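Local structure of ESAT-6-like protein MAB_3112 (Mycobacterium abscessus, 4I0X) at residues L15-R20 with V59-T64; V30-F34 with Y45-W49. The protein is a WXG100-family, ESAT-6-like secreted protein of undetermined function that pairs with its partner MAB_3113 in the EsxEF complex. The protein carries 4 engineered substitutions. All coordinates share one frame; numbering follows the deposited sequence.

Both contacts join helix 4-32 to helix 40-72, the two arms of the WXG100 hairpin. Interaction 1 (15-20 with 59-64) lies near the middle of the chain, where the helix backbones come close over an alanine. Interaction 2 (30-34 with 45-49) lies near the turn that links the helices, and the backbones there stand further apart. The two centres are 22 Å apart. Both are mainly buried, each with an exposed arginine at its margin. In interaction 1 small and aliphatic side chains and a methionine pack beside the indole of Trp60, whose N-H meets a water. In interaction 2 the spacing is filled by aromatic rings, and the arginine stacks on one of them.

Interaction 1. Residues L15-R20 with V59-T64; sequences LADQMR and VWNALT
This contact belongs to the antiparallel helical hairpin of the WXG100 fold, where helix 4-32 packs on helix 40-72. The two short segments run at 160° to each other, and their axes come within 9.0 Å. Ala16 and Trp60 mark the close point, with CA atoms 5.0 Å apart. The small side chain of Ala16 allows this approach. Its CB meets CB of Leu63, and it also touches Trp60 CD1 and Thr64 OG1.

The Trp60 indole lies across the seam. Its CG is anti to the backbone N (chi1 169°), and this carries the ring over to helix 4-32. The ring edge faces the backbone, with CD1 3.0 Å from Ala16 O. Thr64 OG1 sits over one ring face and donates to Trp60 O at 3.0 Å. The NE of Arg20 lies over the opposite face, toward the rim. The guanidinium stands almost upright to the indole, with the planes 85° apart, and any cation-pi attraction is weak. The O of a water accepts from Trp60 NE1 at 2.7 Å and donates to Asp17 OD1.

On the buried side, Leu15 CD2 packs against Leu63 CD1 at 3.6 Å. Met19 crosses both Val59 and Leu63 at about a right angle. The bend at chi3 turns the end of its chain over Val59, and SD also lies 3.8 Å from Leu63 CD1. The chain of MAB_3113 packs beyond, with its Leu37 on Leu63 and its Ala68 on Val59.

The contact thus has an apolar interior and a polar margin. The polar link between these segments runs through the water, which satisfies the indole N-H and ties it to an acidic side chain. Such a link would probably limit swinging of the Trp60 ring.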
loop_
_atom_site.group_PDB
_atom_site.type_symbol
_atom_site.label_atom_id
_atom_site.label_comp_id
_atom_site.label_asym_id
_atom_site.label_seq_id
_atom_site.Cartn_x
_atom_site.Cartn_y
_atom_site.Cartn_z
ATOM N N LEU A 15 9.928 0.479 5.195
ATOM C CA LEU A 15 8.529 0.504 4.843
ATOM C C LEU A 15 8.222 -0.615 3.852
ATOM O O LEU A 15 7.194 -1.249 3.959
ATOM C CB LEU A 15 8.151 1.861 4.266
ATOM C CG LEU A 15 6.704 2.001 3.782
ATOM C CD1 LEU A 15 5.691 1.760 4.919
ATOM C CD2 LEU A 15 6.513 3.402 3.174
ATOM N N ALA A 16 9.114 -0.843 2.881
ATOM C CA ALA A 16 8.974 -1.967 1.934
ATOM C C ALA A 16 8.843 -3.308 2.668
ATOM O O ALA A 16 7.934 -4.086 2.383
ATOM C CB ALA A 16 10.173 -2.008 0.926
ATOM N N ASP A 17 9.736 -3.572 3.631
ATOM C CA ASP A 17 9.687 -4.809 4.391
ATOM C C ASP A 17 8.351 -4.967 5.133
ATOM O O ASP A 17 7.750 -6.035 5.122
ATOM C CB ASP A 17 10.815 -4.904 5.415
ATOM C CG ASP A 17 12.176 -5.264 4.787
ATOM O OD1 ASP A 17 12.235 -5.521 3.553
ATOM O OD2 ASP A 17 13.177 -5.276 5.556
ATOM N N GLN A 18 7.884 -3.902 5.768
ATOM C CA GLN A 18 6.595 -3.937 6.477
ATOM C C GLN A 18 5.385 -4.100 5.550
ATOM O O GLN A 18 4.443 -4.802 5.870
ATOM C CB GLN A 18 6.439 -2.667 7.303
ATOM C CG GLN A 18 7.489 -2.533 8.391
ATOM C CD GLN A 18 7.456 -1.179 9.080
ATOM O OE1 GLN A 18 6.630 -0.931 9.946
ATOM N NE2 GLN A 18 8.367 -0.309 8.693
ATOM N N MET A 19 5.415 -3.471 4.381
ATOM C CA MET A 19 4.316 -3.610 3.420
ATOM C C MET A 19 4.215 -4.992 2.836
ATOM O O MET A 19 3.104 -5.527 2.637
ATOM C CB MET A 19 4.457 -2.578 2.313
ATOM C CG MET A 19 4.078 -1.198 2.743
ATOM S SD MET A 19 3.979 -0.058 1.347
ATOM C CE MET A 19 2.703 -0.905 0.389
ATOM N N ARG A 20 5.372 -5.616 2.614
ATOM C CA ARG A 20 5.393 -6.947 2.081
ATOM C C ARG A 20 4.777 -7.906 3.078
ATOM O O ARG A 20 3.904 -8.728 2.697
ATOM C CB ARG A 20 6.815 -7.417 1.737
ATOM C CG ARG A 20 6.817 -8.765 1.019
ATOM C CD ARG A 20 8.220 -9.281 0.784
ATOM N NE ARG A 20 8.428 -9.719 -0.599
ATOM C CZ ARG A 20 7.971 -10.856 -1.136
ATOM N NH1 ARG A 20 7.240 -11.709 -0.423
ATOM N NH2 ARG A 20 8.243 -11.132 -2.409
ATOM N N VAL A 59 3.624 -0.562 -4.954
ATOM C CA VAL A 59 4.232 0.347 -3.968
ATOM C C VAL A 59 5.560 -0.228 -3.432
ATOM O O VAL A 59 6.570 0.454 -3.363
ATOM C CB VAL A 59 3.269 0.647 -2.783
ATOM C CG1 VAL A 59 4.013 1.357 -1.638
ATOM C CG2 VAL A 59 2.084 1.468 -3.237
ATOM N N TRP A 60 5.534 -1.508 -3.087
ATOM C CA TRP A 60 6.669 -2.209 -2.489
ATOM C C TRP A 60 7.827 -2.190 -3.455
ATOM O O TRP A 60 8.958 -1.956 -3.065
ATOM C CB TRP A 60 6.300 -3.688 -2.185
ATOM C CG TRP A 60 7.487 -4.555 -1.806
ATOM C CD1 TRP A 60 7.956 -4.781 -0.542
ATOM C CD2 TRP A 60 8.367 -5.259 -2.681
ATOM N NE1 TRP A 60 9.066 -5.591 -0.568
ATOM C CE2 TRP A 60 9.345 -5.896 -1.872
ATOM C CE3 TRP A 60 8.444 -5.409 -4.066
ATOM C CZ2 TRP A 60 10.366 -6.673 -2.406
ATOM C CZ3 TRP A 60 9.472 -6.191 -4.594
ATOM C CH2 TRP A 60 10.413 -6.807 -3.763
ATOM N N ASN A 61 7.532 -2.425 -4.721
ATOM C CA ASN A 61 8.543 -2.390 -5.769
ATOM C C ASN A 61 9.159 -1.022 -5.967
ATOM O O ASN A 61 10.363 -0.901 -6.210
ATOM C CB ASN A 61 7.983 -2.899 -7.090
ATOM C CG ASN A 61 8.090 -4.420 -7.210
ATOM O OD1 ASN A 61 9.176 -4.966 -7.384
ATOM N ND2 ASN A 61 6.972 -5.097 -7.103
ATOM N N ALA A 62 8.335 0.009 -5.876
ATOM C CA ALA A 62 8.830 1.372 -6.057
ATOM C C ALA A 62 9.695 1.778 -4.872
ATOM O O ALA A 62 10.738 2.402 -5.060
ATOM C CB ALA A 62 7.682 2.350 -6.245
ATOM N N LEU A 63 9.278 1.399 -3.673
ATOM C CA LEU A 63 10.050 1.664 -2.453
ATOM C C LEU A 63 11.414 0.991 -2.450
ATOM O O LEU A 63 12.391 1.594 -2.115
ATOM C CB LEU A 63 9.287 1.229 -1.180
ATOM C CG LEU A 63 8.111 2.121 -0.836
ATOM C CD1 LEU A 63 7.240 1.484 0.196
ATOM C CD2 LEU A 63 8.568 3.514 -0.371
ATOM N N THR A 64 11.453 -0.260 -2.827
ATOM C CA THR A 64 12.674 -1.009 -2.928
ATOM C C THR A 64 13.623 -0.420 -3.948
ATOM O O THR A 64 14.816 -0.351 -3.711
ATOM C CB THR A 64 12.331 -2.462 -3.328
ATOM O OG1 THR A 64 11.606 -3.075 -2.244
ATOM C CG2 THR A 64 13.544 -3.233 -3.608
HETATM O O HOH W 1 11.022 -6.046 1.308
#

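Interaction 2. Residues V30-F34 with Y45-W49; sequences VQSLF and YRSGW
Val30, Phe34, Tyr45 and Trp49 form the packed, buried part of this contact, near the turn of the helical hairpin. Val30 CG2 lies over the five-membered ring of the Trp49 indole in a CH-pi contact, 4.1 Å from the centroid and 18° off the ring normal. The other branch, CG1, reaches Trp49 CG at 3.8 Å. With CG1 anti to the backbone N (chi1 170°), both methyls reach the indole, and CG1 also meets the edge of the Tyr45 ring at CE1. Leu33 CD1 touches the same Tyr45 CE1 at 3.9 Å.

Phe34 leads from this core to the outer side. Its CZ packs against Arg46 CB at 3.5 Å and also lies near Tyr45 CD1. The Arg46 guanidinium then folds back over one face of the Phe34 ring, brought there by a bend at chi3. The planes are 25° apart and the centres 4.1 Å apart, an off-centre cation-pi stack. Val30 O lies above the opposite face.

The outer side is looser. Arg46 is exposed, and its NH1 stays 3.7 Å from Gln31 OE1. Gln31 NE2 passes near Trp49 CD1 at 3.8 Å and makes a weak hydrogen bond to Asp27 OD1. Trp49 NE1 bonds to the same Asp27 OD1, one turn before Gln31 on helix 4-32.

Trp37, the tryptophan of the Trp-Lys-Gly signature that gives the WXG100 family its name, meets the Tyr45 ring edge-to-face from the linking turn. The chain of MAB_3113 flanks the contact: its Thr20 bonds to Tyr45 OH, its Val19 packs on Val30 and its His15 on Leu33. Val30, Leu33 and Tyr45 therefore touch both the other arm of the hairpin and the MAB_3113 chain, with helix 4-32 and helix 40-72 meeting the partner together.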
loop_
_atom_site.group_PDB
_atom_site.type_symbol
_atom_site.label_atom_id
_atom_site.label_comp_id
_atom_site.label_asym_id
_atom_site.label_seq_id
_atom_site.Cartn_x
_atom_site.Cartn_y
_atom_site.Cartn_z
ATOM N N VAL A 30 -7.758 -12.665 3.884
ATOM C CA VAL A 30 -8.796 -12.489 2.889
ATOM C C VAL A 30 -9.182 -13.797 2.282
ATOM O O VAL A 30 -10.365 -14.099 2.210
ATOM C CB VAL A 30 -8.406 -11.518 1.777
ATOM C CG1 VAL A 30 -9.451 -11.585 0.656
ATOM C CG2 VAL A 30 -8.293 -10.100 2.331
ATOM N N GLN A 31 -8.203 -14.566 1.808
ATOM C CA GLN A 31 -8.504 -15.874 1.237
ATOM C C GLN A 31 -9.265 -16.767 2.226
ATOM O O GLN A 31 -10.095 -17.555 1.806
ATOM C CB GLN A 31 -7.238 -16.611 0.783
ATOM C CG GLN A 31 -6.455 -15.881 -0.306
ATOM C CD GLN A 31 -7.345 -15.316 -1.414
ATOM O OE1 GLN A 31 -8.278 -15.976 -1.900
ATOM N NE2 GLN A 31 -7.048 -14.086 -1.824
ATOM N N SER A 32 -8.997 -16.658 3.528
ATOM C CA SER A 32 -9.683 -17.558 4.470
ATOM C C SER A 32 -11.189 -17.260 4.508
ATOM O O SER A 32 -11.977 -18.115 4.940
ATOM C CB SER A 32 -9.095 -17.458 5.885
ATOM O OG SER A 32 -9.526 -16.256 6.519
ATOM N N LEU A 33 -11.595 -16.057 4.099
ATOM C CA LEU A 33 -13.035 -15.732 4.174
ATOM C C LEU A 33 -13.882 -16.516 3.172
ATOM O O LEU A 33 -15.076 -16.705 3.385
ATOM C CB LEU A 33 -13.277 -14.255 3.935
ATOM C CG LEU A 33 -12.669 -13.307 4.949
ATOM C CD1 LEU A 33 -12.877 -11.927 4.371
ATOM C CD2 LEU A 33 -13.304 -13.470 6.349
ATOM N N PHE A 34 -13.265 -16.978 2.086
ATOM C CA PHE A 34 -14.022 -17.496 0.953
ATOM C C PHE A 34 -14.441 -18.931 1.111
ATOM O O PHE A 34 -15.297 -19.413 0.371
ATOM C CB PHE A 34 -13.250 -17.273 -0.351
ATOM C CG PHE A 34 -12.999 -15.833 -0.630
ATOM C CD1 PHE A 34 -13.992 -14.902 -0.418
ATOM C CD2 PHE A 34 -11.759 -15.391 -1.055
ATOM C CE1 PHE A 34 -13.761 -13.572 -0.672
ATOM C CE2 PHE A 34 -11.529 -14.042 -1.278
ATOM C CZ PHE A 34 -12.516 -13.149 -1.094
ATOM N N TYR A 45 -15.620 -8.551 -3.288
ATOM C CA TYR A 45 -14.558 -8.430 -2.298
ATOM C C TYR A 45 -13.254 -9.050 -2.802
ATOM O O TYR A 45 -12.184 -8.463 -2.707
ATOM C CB TYR A 45 -14.995 -9.122 -1.014
ATOM C CG TYR A 45 -14.194 -8.733 0.219
ATOM C CD1 TYR A 45 -13.057 -9.424 0.575
ATOM C CD2 TYR A 45 -14.628 -7.729 1.053
ATOM C CE1 TYR A 45 -12.363 -9.114 1.720
ATOM C CE2 TYR A 45 -13.929 -7.391 2.175
ATOM C CZ TYR A 45 -12.796 -8.105 2.521
ATOM O OH TYR A 45 -12.112 -7.779 3.686
ATOM N N ARG A 46 -13.345 -10.265 -3.320
ATOM C CA ARG A 46 -12.196 -10.893 -3.944
ATOM C C ARG A 46 -11.538 -10.029 -5.027
ATOM O O ARG A 46 -10.333 -9.951 -5.078
ATOM C CB ARG A 46 -12.565 -12.260 -4.513
ATOM C CG ARG A 46 -11.376 -12.958 -5.150
ATOM C CD ARG A 46 -11.792 -14.202 -5.890
ATOM N NE ARG A 46 -12.546 -15.142 -5.074
ATOM C CZ ARG A 46 -12.046 -16.245 -4.510
ATOM N NH1 ARG A 46 -10.756 -16.561 -4.640
ATOM N NH2 ARG A 46 -12.850 -17.046 -3.806
ATOM N N SER A 47 -12.302 -9.377 -5.906
ATOM C CA SER A 47 -11.649 -8.588 -6.921
ATOM C C SER A 47 -11.160 -7.207 -6.375
ATOM O O SER A 47 -10.176 -6.682 -6.832
ATOM C CB SER A 47 -12.490 -8.502 -8.201
ATOM O OG SER A 47 -13.582 -7.642 -8.076
ATOM N N GLY A 48 -11.798 -6.683 -5.332
ATOM C CA GLY A 48 -11.274 -5.551 -4.615
ATOM C C GLY A 48 -9.907 -5.826 -3.993
ATOM O O GLY A 48 -8.999 -5.003 -4.083
ATOM N N TRP A 49 -9.781 -6.982 -3.344
ATOM C CA TRP A 49 -8.535 -7.397 -2.721
ATOM C C TRP A 49 -7.434 -7.626 -3.755
ATOM O O TRP A 49 -6.287 -7.210 -3.553
ATOM C CB TRP A 49 -8.712 -8.624 -1.805
ATOM C CG TRP A 49 -7.374 -9.121 -1.425
ATOM C CD1 TRP A 49 -6.794 -10.294 -1.794
ATOM C CD2 TRP A 49 -6.399 -8.411 -0.659
ATOM N NE1 TRP A 49 -5.519 -10.368 -1.283
ATOM C CE2 TRP A 49 -5.247 -9.216 -0.599
ATOM C CE3 TRP A 49 -6.380 -7.172 -0.040
ATOM C CZ2 TRP A 49 -4.099 -8.819 0.072
ATOM C CZ3 TRP A 49 -5.245 -6.786 0.638
ATOM C CH2 TRP A 49 -4.122 -7.609 0.692
#